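Local coordinates for fibronectin type III domain-containing protein (Simiduia agarivorans, PDB 6P2K) that probably hydrolyses the glucan backbone of xyloglucan, as a family 74 glycoside hydrolase whose module here forms two seven-bladed beta-propellers, at residues E424-G429 with W480-N485; Y412-Q417 with D491-L496; K212-S217 with L223-A228; I116-W121 with Y167-D172. All blocks are in the same frame, centred on the assembly; numbering follows the deposited sequence.

How the contacts relate
All four contacts are buried, but contact 3 lies inside one blade and is written mainly in backbone hydrogen bonds along a hairpin, whereas contacts 1, 2 and 4 join strands of different sheets through side chains. Contacts 1 and 2, with centres about 6 Å apart, hold the same two sheets together, the first by a salt bridge and the second by apolar contact; Glu424 belongs to one and binds Tyr412 and Trp493 of the other. Contact 4 is wholly aliphatic and aromatic. It meets contact 3 through Lys212 with Tyr167 and Ile214 with Ser168; the centre of contact 4 is about 45 Å from that of contact 2, on the opposite side of the chain's centre.

Contact 1 of 4, residues E424-G429 with W480-N485; sequences ESWDGG and WAKRLN
Lys482 sends CG anti to its own backbone N (chi1 163°) and then bends at chi3, while Glu424 turns CG beside its N and runs extended beyond it; the two chains therefore approach from opposite directions and meet at their charged ends. The ammonium NZ of Lys482 donates to OE2 of Glu424 at 2.7 Å, a salt bridge on the syn side of the carboxylate and 19° out of its plane. The other oxygen, Glu424 OE1, is 3.2 Å from the same Lys482 NZ. Both charges have further partners: Tyr412 OH also reaches OE2, Trp493 NE1 binds OE1, and Gln436 OE1 takes a second bond from the lysine. A buried carboxylate gripped in this way is probably kept ionised and its plane held against rotation. Trp426 adds an apolar flank, its CZ2 lying 4.5 Å from Lys482 NZ, which sits at the ring edge near the plane. Behind it the chain turns, and Gly429 N donates to Ser425 OG at 2.9 Å. Strands 421-425 and 478-483 belong to separate antiparallel sheets, so this buried ion pair bridges two blades of a beta-propeller.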
loop_
_atom_site.group_PDB
_atom_site.type_symbol
_atom_site.label_atom_id
_atom_site.label_comp_id
_atom_site.label_asym_id
_atom_site.label_seq_id
_atom_site.Cartn_x
_atom_site.Cartn_y
_atom_site.Cartn_z
ATOM N N GLU B 424 5.811 -5.978 -27.160
ATOM C CA GLU B 424 4.511 -5.610 -26.617
ATOM C C GLU B 424 4.148 -4.173 -26.957
ATOM O O GLU B 424 5.007 -3.289 -27.016
ATOM C CB GLU B 424 4.483 -5.804 -25.100
ATOM C CG GLU B 424 4.629 -7.261 -24.688
ATOM C CD GLU B 424 4.645 -7.441 -23.188
ATOM O OE1 GLU B 424 5.733 -7.343 -22.589
ATOM O OE2 GLU B 424 3.564 -7.674 -22.608
ATOM N N SER B 425 2.852 -3.950 -27.161
ATOM C CA SER B 425 2.308 -2.641 -27.492
ATOM C C SER B 425 1.098 -2.351 -26.623
ATOM O O SER B 425 0.335 -3.260 -26.285
ATOM C CB SER B 425 1.909 -2.561 -28.970
ATOM O OG SER B 425 1.464 -1.258 -29.305
ATOM N N TRP B 426 0.925 -1.077 -26.268
ATOM C CA TRP B 426 -0.241 -0.630 -25.516
ATOM C C TRP B 426 -1.002 0.484 -26.224
ATOM O O TRP B 426 -1.850 1.134 -25.597
ATOM C CB TRP B 426 0.173 -0.184 -24.111
ATOM C CG TRP B 426 0.881 -1.267 -23.360
ATOM C CD1 TRP B 426 0.320 -2.181 -22.519
ATOM C CD2 TRP B 426 2.281 -1.572 -23.409
ATOM N NE1 TRP B 426 1.285 -3.026 -22.026
ATOM C CE2 TRP B 426 2.499 -2.672 -22.558
ATOM C CE3 TRP B 426 3.372 -1.011 -24.079
ATOM C CZ2 TRP B 426 3.765 -3.227 -22.360
ATOM C CZ3 TRP B 426 4.628 -1.563 -23.884
ATOM C CH2 TRP B 426 4.813 -2.659 -23.031
ATOM N N ASP B 427 -0.733 0.718 -27.509
ATOM C CA ASP B 427 -1.470 1.692 -28.314
ATOM C C ASP B 427 -1.947 1.065 -29.620
ATOM O O ASP B 427 -1.976 1.711 -30.671
ATOM C CB ASP B 427 -0.632 2.945 -28.581
ATOM C CG ASP B 427 0.714 2.641 -29.235
ATOM O OD1 ASP B 427 0.896 1.540 -29.798
ATOM O OD2 ASP B 427 1.600 3.521 -29.176
ATOM N N GLY B 428 -2.325 -0.210 -29.571
ATOM C CA GLY B 428 -2.876 -0.885 -30.726
ATOM C C GLY B 428 -1.870 -1.365 -31.744
ATOM O O GLY B 428 -2.266 -1.718 -32.860
ATOM N N GLY B 429 -0.584 -1.398 -31.406
ATOM C CA GLY B 429 0.433 -1.860 -32.326
ATOM C C GLY B 429 1.221 -0.778 -33.030
ATOM O O GLY B 429 2.012 -1.098 -33.924
ATOM N N TRP B 480 4.319 -18.508 -19.369
ATOM C CA TRP B 480 4.269 -17.229 -18.678
ATOM C C TRP B 480 2.882 -16.614 -18.818
ATOM O O TRP B 480 2.161 -16.878 -19.786
ATOM C CB TRP B 480 5.323 -16.257 -19.220
ATOM C CG TRP B 480 6.738 -16.708 -18.997
ATOM C CD1 TRP B 480 7.404 -17.689 -19.676
ATOM C CD2 TRP B 480 7.665 -16.185 -18.036
ATOM N NE1 TRP B 480 8.685 -17.815 -19.192
ATOM C CE2 TRP B 480 8.870 -16.903 -18.186
ATOM C CE3 TRP B 480 7.591 -15.182 -17.061
ATOM C CZ2 TRP B 480 9.992 -16.648 -17.400
ATOM C CZ3 TRP B 480 8.706 -14.930 -16.279
ATOM C CH2 TRP B 480 9.891 -15.663 -16.452
ATOM N N ALA B 481 2.518 -15.785 -17.841
ATOM C CA ALA B 481 1.197 -15.172 -17.793
ATOM C C ALA B 481 1.316 -13.720 -17.362
ATOM O O ALA B 481 2.034 -13.413 -16.404
ATOM C CB ALA B 481 0.278 -15.931 -16.830
ATOM N N LYS B 482 0.612 -12.828 -18.062
ATOM C CA LYS B 482 0.560 -11.412 -17.702
ATOM C C LYS B 482 -0.898 -11.000 -17.557
ATOM O O LYS B 482 -1.631 -10.933 -18.549
ATOM C CB LYS B 482 1.261 -10.530 -18.737
ATOM C CG LYS B 482 0.874 -9.052 -18.613
ATOM C CD LYS B 482 1.638 -8.164 -19.578
ATOM C CE LYS B 482 3.082 -7.980 -19.130
ATOM N NZ LYS B 482 3.839 -7.066 -20.039
ATOM N N ARG B 483 -1.313 -10.721 -16.325
ATOM C CA ARG B 483 -2.658 -10.219 -16.091
ATOM C C ARG B 483 -2.758 -8.779 -16.575
ATOM O O ARG B 483 -1.952 -7.926 -16.192
ATOM C CB ARG B 483 -3.008 -10.317 -14.609
ATOM C CG ARG B 483 -3.298 -11.735 -14.149
ATOM C CD ARG B 483 -3.242 -11.849 -12.634
ATOM N NE ARG B 483 -1.866 -11.915 -12.144
ATOM C CZ ARG B 483 -1.525 -12.354 -10.937
ATOM N NH1 ARG B 483 -2.464 -12.774 -10.096
ATOM N NH2 ARG B 483 -0.247 -12.379 -10.574
ATOM N N LEU B 484 -3.739 -8.512 -17.435
ATOM C CA LEU B 484 -3.923 -7.178 -18.006
ATOM C C LEU B 484 -4.817 -6.346 -17.085
ATOM O O LEU B 484 -5.938 -5.959 -17.420
ATOM C CB LEU B 484 -4.490 -7.281 -19.417
ATOM C CG LEU B 484 -3.588 -8.017 -20.413
ATOM C CD1 LEU B 484 -4.319 -8.272 -21.727
ATOM C CD2 LEU B 484 -2.302 -7.235 -20.652
ATOM N N ASN B 485 -4.281 -6.082 -15.890
ATOM C CA ASN B 485 -5.015 -5.294 -14.906
ATOM C C ASN B 485 -5.245 -3.871 -15.397
ATOM O O ASN B 485 -6.313 -3.293 -15.170
ATOM C CB ASN B 485 -4.261 -5.279 -13.576
ATOM C CG ASN B 485 -4.229 -6.638 -12.906
ATOM O OD1 ASN B 485 -5.262 -7.286 -12.743
ATOM N ND2 ASN B 485 -3.039 -7.079 -12.515
#

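Contact 2 of 4, residues Y412-Q417 with D491-L496; sequences YVIQGQ and DQWVEL
Ile414 and Tyr412 both reach for the six-membered ring of Trp493, across the interface between two blades of the beta-propeller. In the first shell, CD1 of Ile414 stands 3.7 Å from CZ2 of Trp493 and 4.0 Å from Trp493 CH2, meeting the indole at its edge and near its plane. The methyl reaches that far because CG1 is anti to the backbone N (chi1 177°) and chi2 is extended as well. From the residue two places earlier, on the same side of strand 412-417, Tyr412 brings its hydroxyl OH to 3.8 Å from Trp493 CZ2, the two side chains lying at a slant to each other.

The next shell fixes these groups. Beside the pair, Glu424 binds Tyr412 OH through OE2 and Trp493 NE1 through OE1, so the two polar ends are tied through one carboxylate, which probably limits the rotation of the indole. Val462 of strand 459-467 touches Tyr412, Ile414 and Trp493 alike and so adds an aliphatic neighbour common to all three, while the Trp426 ring meets that of Tyr412 at about 60°. Farther out, the Ile414 side chain is about 8 Å from that of Asp405, which with Asp513 binds a zinc ion. The alternate side chains of strand 412-417 point the other way: there Gln417 NE2 donates to Gln415 OE1 at 3.1 Å, arriving from above the carbonyl plane.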
loop_
_atom_site.group_PDB
_atom_site.type_symbol
_atom_site.label_atom_id
_atom_site.label_comp_id
_atom_site.label_asym_id
_atom_site.label_seq_id
_atom_site.Cartn_x
_atom_site.Cartn_y
_atom_site.Cartn_z
ATOM N N TYR B 412 -3.959 -3.528 -26.116
ATOM C CA TYR B 412 -2.755 -4.328 -25.929
ATOM C C TYR B 412 -2.553 -5.263 -27.115
ATOM O O TYR B 412 -3.492 -5.936 -27.551
ATOM C CB TYR B 412 -2.847 -5.141 -24.639
ATOM C CG TYR B 412 -1.667 -6.059 -24.415
ATOM C CD1 TYR B 412 -0.493 -5.586 -23.844
ATOM C CD2 TYR B 412 -1.728 -7.401 -24.772
ATOM C CE1 TYR B 412 0.591 -6.429 -23.639
ATOM C CE2 TYR B 412 -0.653 -8.244 -24.578
ATOM C CZ TYR B 412 0.505 -7.751 -24.010
ATOM O OH TYR B 412 1.581 -8.584 -23.803
ATOM N N VAL B 413 -1.323 -5.303 -27.628
ATOM C CA VAL B 413 -0.916 -6.243 -28.663
ATOM C C VAL B 413 0.426 -6.830 -28.259
ATOM O O VAL B 413 1.290 -6.116 -27.739
ATOM C CB VAL B 413 -0.810 -5.575 -30.054
ATOM C CG1 VAL B 413 -0.481 -6.617 -31.123
ATOM C CG2 VAL B 413 -2.093 -4.831 -30.403
ATOM N N ILE B 414 0.603 -8.129 -28.488
ATOM C CA ILE B 414 1.896 -8.771 -28.301
ATOM C C ILE B 414 2.269 -9.497 -29.584
ATOM O O ILE B 414 1.443 -10.214 -30.162
ATOM C CB ILE B 414 1.907 -9.741 -27.101
ATOM C CG1 ILE B 414 3.263 -10.446 -27.007
ATOM C CG2 ILE B 414 0.769 -10.754 -27.196
ATOM C CD1 ILE B 414 3.527 -11.097 -25.666
ATOM N N GLN B 415 3.498 -9.277 -30.047
ATOM C CA GLN B 415 4.133 -10.112 -31.058
ATOM C C GLN B 415 5.106 -11.051 -30.363
ATOM O O GLN B 415 5.979 -10.599 -29.618
ATOM C CB GLN B 415 4.900 -9.281 -32.088
ATOM C CG GLN B 415 4.086 -8.430 -33.027
ATOM C CD GLN B 415 4.972 -7.763 -34.068
ATOM O OE1 GLN B 415 5.763 -8.429 -34.741
ATOM N NE2 GLN B 415 4.861 -6.443 -34.192
ATOM N N GLY B 416 4.950 -12.350 -30.598
ATOM C CA GLY B 416 5.952 -13.302 -30.163
ATOM C C GLY B 416 7.006 -13.465 -31.237
ATOM O O GLY B 416 6.687 -13.856 -32.363
ATOM N N GLN B 417 8.259 -13.163 -30.921
ATOM C CA GLN B 417 9.299 -13.092 -31.934
ATOM C C GLN B 417 10.463 -14.010 -31.594
ATOM O O GLN B 417 10.663 -14.408 -30.443
ATOM C CB GLN B 417 9.813 -11.652 -32.092
ATOM C CG GLN B 417 8.747 -10.667 -32.563
ATOM C CD GLN B 417 9.310 -9.291 -32.854
ATOM O OE1 GLN B 417 10.506 -9.047 -32.683
ATOM N NE2 GLN B 417 8.450 -8.383 -33.296
ATOM N N ASP B 491 1.625 -3.670 -16.091
ATOM C CA ASP B 491 1.376 -5.101 -15.969
ATOM C C ASP B 491 2.687 -5.876 -16.084
ATOM O O ASP B 491 3.627 -5.445 -16.754
ATOM C CB ASP B 491 0.391 -5.571 -17.041
ATOM C CG ASP B 491 -0.944 -4.845 -16.975
ATOM O OD1 ASP B 491 -1.355 -4.434 -15.868
ATOM O OD2 ASP B 491 -1.587 -4.691 -18.036
ATOM N N GLN B 492 2.737 -7.040 -15.427
ATOM C CA GLN B 492 3.975 -7.797 -15.283
ATOM C C GLN B 492 3.789 -9.263 -15.662
ATOM O O GLN B 492 2.696 -9.825 -15.539
ATOM C CB GLN B 492 4.510 -7.718 -13.843
ATOM C CG GLN B 492 4.878 -6.318 -13.394
ATOM C CD GLN B 492 5.988 -5.719 -14.235
ATOM O OE1 GLN B 492 6.987 -6.379 -14.526
ATOM N NE2 GLN B 492 5.815 -4.463 -14.641
ATOM N N TRP B 493 4.888 -9.879 -16.102
ATOM C CA TRP B 493 4.941 -11.303 -16.409
ATOM C C TRP B 493 5.318 -12.108 -15.172
ATOM O O TRP B 493 6.170 -11.689 -14.385
ATOM C CB TRP B 493 5.968 -11.584 -17.510
ATOM C CG TRP B 493 5.586 -11.073 -18.858
ATOM C CD1 TRP B 493 6.060 -9.948 -19.479
ATOM C CD2 TRP B 493 4.654 -11.671 -19.765
ATOM N NE1 TRP B 493 5.473 -9.811 -20.715
ATOM C CE2 TRP B 493 4.607 -10.855 -20.914
ATOM C CE3 TRP B 493 3.853 -12.818 -19.717
ATOM C CZ2 TRP B 493 3.787 -11.147 -22.001
ATOM C CZ3 TRP B 493 3.043 -13.108 -20.800
ATOM C CH2 TRP B 493 3.017 -12.278 -21.927
ATOM N N VAL B 494 4.694 -13.276 -15.019
ATOM C CA VAL B 494 5.109 -14.271 -14.037
ATOM C C VAL B 494 5.140 -15.630 -14.723
ATOM O O VAL B 494 4.325 -15.908 -15.609
ATOM C CB VAL B 494 4.176 -14.304 -12.806
ATOM C CG1 VAL B 494 4.223 -12.977 -12.060
ATOM C CG2 VAL B 494 2.748 -14.648 -13.210
ATOM N N GLU B 495 6.092 -16.471 -14.325
ATOM C CA GLU B 495 6.218 -17.808 -14.892
ATOM C C GLU B 495 5.368 -18.790 -14.098
ATOM O O GLU B 495 5.492 -18.880 -12.873
ATOM C CB GLU B 495 7.676 -18.267 -14.895
ATOM C CG GLU B 495 7.872 -19.632 -15.546
ATOM C CD GLU B 495 9.274 -20.171 -15.371
ATOM O OE1 GLU B 495 9.791 -20.141 -14.235
ATOM O OE2 GLU B 495 9.864 -20.620 -16.373
ATOM N N LEU B 496 4.524 -19.540 -14.803
ATOM C CA LEU B 496 3.603 -20.470 -14.157
ATOM C C LEU B 496 4.075 -21.918 -14.176
ATOM O O LEU B 496 3.769 -22.661 -13.238
ATOM C CB LEU B 496 2.221 -20.391 -14.817
ATOM C CG LEU B 496 1.374 -19.158 -14.475
ATOM C CD1 LEU B 496 0.023 -19.219 -15.178
ATOM C CD2 LEU B 496 1.193 -19.029 -12.962
#

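Contact 3 of 4, residues K212-S217 with L223-A228; sequences KGIALS and LYATYA
Strands 212-216 and 223-228 run antiparallel, their axes 4.6 Å apart at closest and their directions 169° apart, as the two arms of a beta hairpin. Ala215 and Tyr224 form the hydrogen-bonded pair: Ala215 N donates to Tyr224 O at 2.8 Å, and Tyr224 N returns a bond of the same length to Ala215 O. Ile214 with Ala225 and Leu216 with Leu223 are the non-hydrogen-bonded pairs on either side. Toward the open end of the hairpin, Lys212 N reaches Thr226 O at 2.8 Å.

The face bearing Ile214 and Leu216 is aliphatic. Ile214 lays CG2 4.0 Å from Ala225 CB, and Leu223 leans back over the partner strand, bringing CD1 to 4.1 Å from Ile214 CB. That same methyl is 3.3 Å from the carbonyl Ala215 O. On the other face the small Ala215 side chain lies beside Tyr224, whose hydroxyl bonds with His279 and Trp299. Lys212 is bent at chi2 (-59°), which carries its CE alongside Ala228 CB at 3.8 Å before NZ leaves for Tyr167 OH and Asn184 OD1. Its CB lies close to the hydroxyl of Thr226, an atom that bonds to Tyr265 O.

The chemistry is thus divided: main-chain bonds set the register of the hairpin, aliphatic groups meet on the face of Ile214 and Leu216, and the polar ends tie the hairpin to both neighbouring blades, Lys212 to the preceding one and Tyr224 and Thr226 to the following one.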
loop_
_atom_site.group_PDB
_atom_site.type_symbol
_atom_site.label_atom_id
_atom_site.label_comp_id
_atom_site.label_asym_id
_atom_site.label_seq_id
_atom_site.Cartn_x
_atom_site.Cartn_y
_atom_site.Cartn_z
ATOM N N LYS B 212 39.729 -10.437 -45.236
ATOM C CA LYS B 212 38.349 -10.111 -44.895
ATOM C C LYS B 212 38.034 -8.650 -45.198
ATOM O O LYS B 212 37.379 -7.960 -44.416
ATOM C CB LYS B 212 38.067 -10.428 -43.429
ATOM C CG LYS B 212 38.253 -11.894 -43.075
ATOM C CD LYS B 212 37.336 -12.779 -43.911
ATOM C CE LYS B 212 37.482 -14.247 -43.534
ATOM N NZ LYS B 212 36.451 -15.095 -44.196
ATOM N N GLY B 213 38.489 -8.170 -46.338
ATOM C CA GLY B 213 38.234 -6.804 -46.743
ATOM C C GLY B 213 39.507 -5.988 -46.817
ATOM O O GLY B 213 40.469 -6.218 -46.080
ATOM N N ILE B 214 39.516 -5.019 -47.732
ATOM C CA ILE B 214 40.658 -4.136 -47.914
ATOM C C ILE B 214 40.173 -2.698 -47.960
ATOM O O ILE B 214 39.000 -2.414 -48.215
ATOM C CB ILE B 214 41.455 -4.444 -49.194
ATOM C CG1 ILE B 214 40.543 -4.316 -50.412
ATOM C CG2 ILE B 214 42.086 -5.820 -49.112
ATOM C CD1 ILE B 214 41.155 -4.827 -51.667
ATOM N N ALA B 215 41.110 -1.786 -47.725
ATOM C CA ALA B 215 40.871 -0.361 -47.856
ATOM C C ALA B 215 42.099 0.279 -48.479
ATOM O O ALA B 215 43.229 -0.133 -48.206
ATOM C CB ALA B 215 40.557 0.287 -46.502
ATOM N N LEU B 216 41.870 1.280 -49.322
ATOM C CA LEU B 216 42.940 1.962 -50.030
ATOM C C LEU B 216 42.823 3.454 -49.774
ATOM O O LEU B 216 41.732 4.022 -49.884
ATOM C CB LEU B 216 42.876 1.668 -51.528
ATOM C CG LEU B 216 43.808 2.454 -52.445
ATOM C CD1 LEU B 216 45.247 2.136 -52.116
ATOM C CD2 LEU B 216 43.505 2.114 -53.891
ATOM N N SER B 217 43.942 4.079 -49.422
ATOM C CA SER B 217 43.949 5.514 -49.202
ATOM C C SER B 217 43.666 6.246 -50.514
ATOM O O SER B 217 44.073 5.788 -51.586
ATOM C CB SER B 217 45.294 5.957 -48.632
ATOM O OG SER B 217 45.390 7.370 -48.582
ATOM N N LEU B 223 47.614 0.661 -48.321
ATOM C CA LEU B 223 46.573 -0.358 -48.326
ATOM C C LEU B 223 46.437 -0.951 -46.929
ATOM O O LEU B 223 47.440 -1.308 -46.302
ATOM C CB LEU B 223 46.898 -1.457 -49.343
ATOM C CG LEU B 223 45.935 -2.637 -49.503
ATOM C CD1 LEU B 223 44.703 -2.229 -50.294
ATOM C CD2 LEU B 223 46.636 -3.819 -50.171
ATOM N N TYR B 224 45.198 -1.056 -46.448
ATOM C CA TYR B 224 44.890 -1.659 -45.159
ATOM C C TYR B 224 44.042 -2.906 -45.364
ATOM O O TYR B 224 43.215 -2.970 -46.279
ATOM C CB TYR B 224 44.148 -0.679 -44.240
ATOM C CG TYR B 224 44.867 0.634 -44.027
ATOM C CD1 TYR B 224 45.771 0.792 -42.985
ATOM C CD2 TYR B 224 44.639 1.716 -44.866
ATOM C CE1 TYR B 224 46.428 1.992 -42.786
ATOM C CE2 TYR B 224 45.291 2.918 -44.675
ATOM C CZ TYR B 224 46.185 3.050 -43.634
ATOM O OH TYR B 224 46.837 4.245 -43.442
ATOM N N ALA B 225 44.240 -3.897 -44.499
ATOM C CA ALA B 225 43.553 -5.168 -44.677
ATOM C C ALA B 225 43.468 -5.905 -43.348
ATOM O O ALA B 225 44.251 -5.663 -42.426
ATOM C CB ALA B 225 44.262 -6.036 -45.722
ATOM N N THR B 226 42.489 -6.804 -43.267
ATOM C CA THR B 226 42.391 -7.780 -42.193
ATOM C C THR B 226 42.519 -9.173 -42.789
ATOM O O THR B 226 41.975 -9.451 -43.863
ATOM C CB THR B 226 41.071 -7.665 -41.420
ATOM O OG1 THR B 226 40.034 -8.341 -42.139
ATOM C CG2 THR B 226 40.683 -6.207 -41.226
ATOM N N TYR B 227 43.247 -10.043 -42.095
ATOM C CA TYR B 227 43.520 -11.389 -42.575
ATOM C C TYR B 227 43.096 -12.400 -41.523
ATOM O O TYR B 227 43.280 -12.176 -40.322
ATOM C CB TYR B 227 45.002 -11.567 -42.912
ATOM C CG TYR B 227 45.375 -11.099 -44.300
ATOM C CD1 TYR B 227 45.715 -9.773 -44.537
ATOM C CD2 TYR B 227 45.397 -11.986 -45.371
ATOM C CE1 TYR B 227 46.063 -9.343 -45.806
ATOM C CE2 TYR B 227 45.746 -11.566 -46.641
ATOM C CZ TYR B 227 46.078 -10.245 -46.853
ATOM O OH TYR B 227 46.427 -9.826 -48.115
ATOM N N ALA B 228 42.531 -13.512 -41.979
ATOM C CA ALA B 228 41.939 -14.502 -41.097
ATOM C C ALA B 228 42.451 -15.890 -41.445
ATOM O O ALA B 228 42.849 -16.156 -42.582
ATOM C CB ALA B 228 40.412 -14.490 -41.194
#

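Contact 4 of 4, residues I116-W121 with Y167-D172; sequences IAAPGW and YSVVFD
Ile116 divides at CB into two branches that serve two residues of strand 167-171. The shorter, CG2, is anti to the backbone N and sets its methyl 3.9 Å from CG1 of Val169. The longer runs through CG1, beside the backbone N (chi1 -68°), and its extended second torsion delivers CD1 to the far end of the Phe171 ring, 3.8 Å from CZ and 4.1 Å from CE1. Val169 also has a second use: its other methyl, CG2, rests 3.8 Å from CB of Ala118, so its two methyls are shared between Ile116 and Ala118, alternate residues on strand 116-119.

No hydrogen bond links the two segments. Their strands are 8.1 Å apart at closest and run nearly antiparallel, at 159°, in separate four-stranded sheets, an arrangement of face-packed neighbouring blades in a beta-propeller. Ala106 of strand 102-108 touches both Val169 and Phe171, widening the apolar layer on the side of Ile116, and Val179 meets the same two residues from within their own sheet. Just before Val169 the strand carries a classic beta bulge, in which Tyr167 and Ser168 both face Gly182; Ser168 OG accepts from Ile214 N.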
loop_
_atom_site.group_PDB
_atom_site.type_symbol
_atom_site.label_atom_id
_atom_site.label_comp_id
_atom_site.label_asym_id
_atom_site.label_seq_id
_atom_site.Cartn_x
_atom_site.Cartn_y
_atom_site.Cartn_z
ATOM N N ILE B 116 32.612 -2.822 -61.884
ATOM C CA ILE B 116 33.042 -4.146 -61.459
ATOM C C ILE B 116 32.011 -4.679 -60.475
ATOM O O ILE B 116 31.684 -4.009 -59.487
ATOM C CB ILE B 116 34.445 -4.115 -60.825
ATOM C CG1 ILE B 116 35.502 -3.769 -61.875
ATOM C CG2 ILE B 116 34.759 -5.440 -60.158
ATOM C CD1 ILE B 116 36.900 -3.651 -61.317
ATOM N N ALA B 117 31.486 -5.868 -60.756
ATOM C CA ALA B 117 30.586 -6.569 -59.850
ATOM C C ALA B 117 31.274 -7.851 -59.410
ATOM O O ALA B 117 31.657 -8.672 -60.249
ATOM C CB ALA B 117 29.241 -6.869 -60.516
ATOM N N ALA B 118 31.436 -8.016 -58.101
ATOM C CA ALA B 118 32.213 -9.121 -57.571
ATOM C C ALA B 118 31.312 -10.139 -56.896
ATOM O O ALA B 118 30.491 -9.766 -56.047
ATOM C CB ALA B 118 33.257 -8.607 -56.574
ATOM N N PRO B 119 31.419 -11.416 -57.260
ATOM C CA PRO B 119 30.681 -12.457 -56.537
ATOM C C PRO B 119 30.993 -12.429 -55.048
ATOM O O PRO B 119 32.136 -12.222 -54.636
ATOM C CB PRO B 119 31.176 -13.751 -57.189
ATOM C CG PRO B 119 31.516 -13.343 -58.576
ATOM C CD PRO B 119 32.050 -11.936 -58.484
ATOM N N GLY B 120 29.964 -12.638 -54.239
ATOM C CA GLY B 120 30.153 -12.625 -52.801
ATOM C C GLY B 120 28.836 -12.794 -52.081
ATOM O O GLY B 120 27.755 -12.733 -52.677
ATOM N N TRP B 121 28.951 -13.003 -50.764
ATOM C CA TRP B 121 27.751 -13.154 -49.935
ATOM C C TRP B 121 27.994 -12.775 -48.479
ATOM O O TRP B 121 27.268 -13.276 -47.614
ATOM C CB TRP B 121 27.235 -14.591 -50.021
ATOM C CG TRP B 121 28.272 -15.603 -49.640
ATOM C CD1 TRP B 121 28.492 -16.120 -48.400
ATOM C CD2 TRP B 121 29.241 -16.209 -50.506
ATOM N NE1 TRP B 121 29.532 -17.018 -48.439
ATOM C CE2 TRP B 121 30.009 -17.089 -49.720
ATOM C CE3 TRP B 121 29.529 -16.096 -51.870
ATOM C CZ2 TRP B 121 31.048 -17.851 -50.253
ATOM C CZ3 TRP B 121 30.559 -16.852 -52.395
ATOM C CH2 TRP B 121 31.305 -17.720 -51.588
ATOM N N TYR B 167 35.081 -9.756 -50.763
ATOM C CA TYR B 167 34.532 -8.865 -49.751
ATOM C C TYR B 167 34.525 -7.401 -50.173
ATOM O O TYR B 167 33.553 -6.693 -49.892
ATOM C CB TYR B 167 35.305 -9.024 -48.439
ATOM C CG TYR B 167 35.125 -10.389 -47.814
ATOM C CD1 TYR B 167 33.921 -10.749 -47.220
ATOM C CD2 TYR B 167 36.154 -11.324 -47.826
ATOM C CE1 TYR B 167 33.750 -11.998 -46.651
ATOM C CE2 TYR B 167 35.992 -12.576 -47.258
ATOM C CZ TYR B 167 34.790 -12.908 -46.673
ATOM O OH TYR B 167 34.621 -14.151 -46.108
ATOM N N SER B 168 35.570 -6.921 -50.846
ATOM C CA SER B 168 35.584 -5.529 -51.272
ATOM C C SER B 168 36.367 -5.376 -52.569
ATOM O O SER B 168 37.212 -6.206 -52.920
ATOM C CB SER B 168 36.158 -4.607 -50.185
ATOM O OG SER B 168 37.194 -5.242 -49.461
ATOM N N VAL B 169 36.056 -4.293 -53.280
ATOM C CA VAL B 169 36.689 -3.920 -54.541
ATOM C C VAL B 169 36.857 -2.407 -54.517
ATOM O O VAL B 169 35.864 -1.676 -54.440
ATOM C CB VAL B 169 35.852 -4.345 -55.762
ATOM C CG1 VAL B 169 36.401 -3.714 -57.031
ATOM C CG2 VAL B 169 35.805 -5.861 -55.887
ATOM N N VAL B 170 38.101 -1.931 -54.573
ATOM C CA VAL B 170 38.393 -0.518 -54.363
ATOM C C VAL B 170 39.350 -0.021 -55.438
ATOM O O VAL B 170 40.411 -0.618 -55.659
ATOM C CB VAL B 170 38.970 -0.263 -52.957
ATOM C CG1 VAL B 170 40.148 -1.188 -52.684
ATOM C CG2 VAL B 170 39.371 1.198 -52.800
ATOM N N PHE B 171 38.978 1.076 -56.094
ATOM C CA PHE B 171 39.820 1.726 -57.086
ATOM C C PHE B 171 40.815 2.676 -56.421
ATOM O O PHE B 171 40.655 3.087 -55.269
ATOM C CB PHE B 171 38.972 2.512 -58.086
ATOM C CG PHE B 171 38.325 1.664 -59.139
ATOM C CD1 PHE B 171 37.186 0.931 -58.853
ATOM C CD2 PHE B 171 38.845 1.616 -60.423
ATOM C CE1 PHE B 171 36.584 0.155 -59.825
ATOM C CE2 PHE B 171 38.247 0.843 -61.399
ATOM C CZ PHE B 171 37.115 0.110 -61.100
ATOM N N ASP B 172 41.852 3.029 -57.179
ATOM C CA ASP B 172 42.805 4.060 -56.785
ATOM C C ASP B 172 42.297 5.391 -57.331
ATOM O O ASP B 172 42.272 5.602 -58.547
ATOM C CB ASP B 172 44.202 3.731 -57.311
ATOM C CG ASP B 172 45.239 4.801 -56.974
ATOM O OD1 ASP B 172 44.885 5.839 -56.379
ATOM O OD2 ASP B 172 46.429 4.593 -57.295
#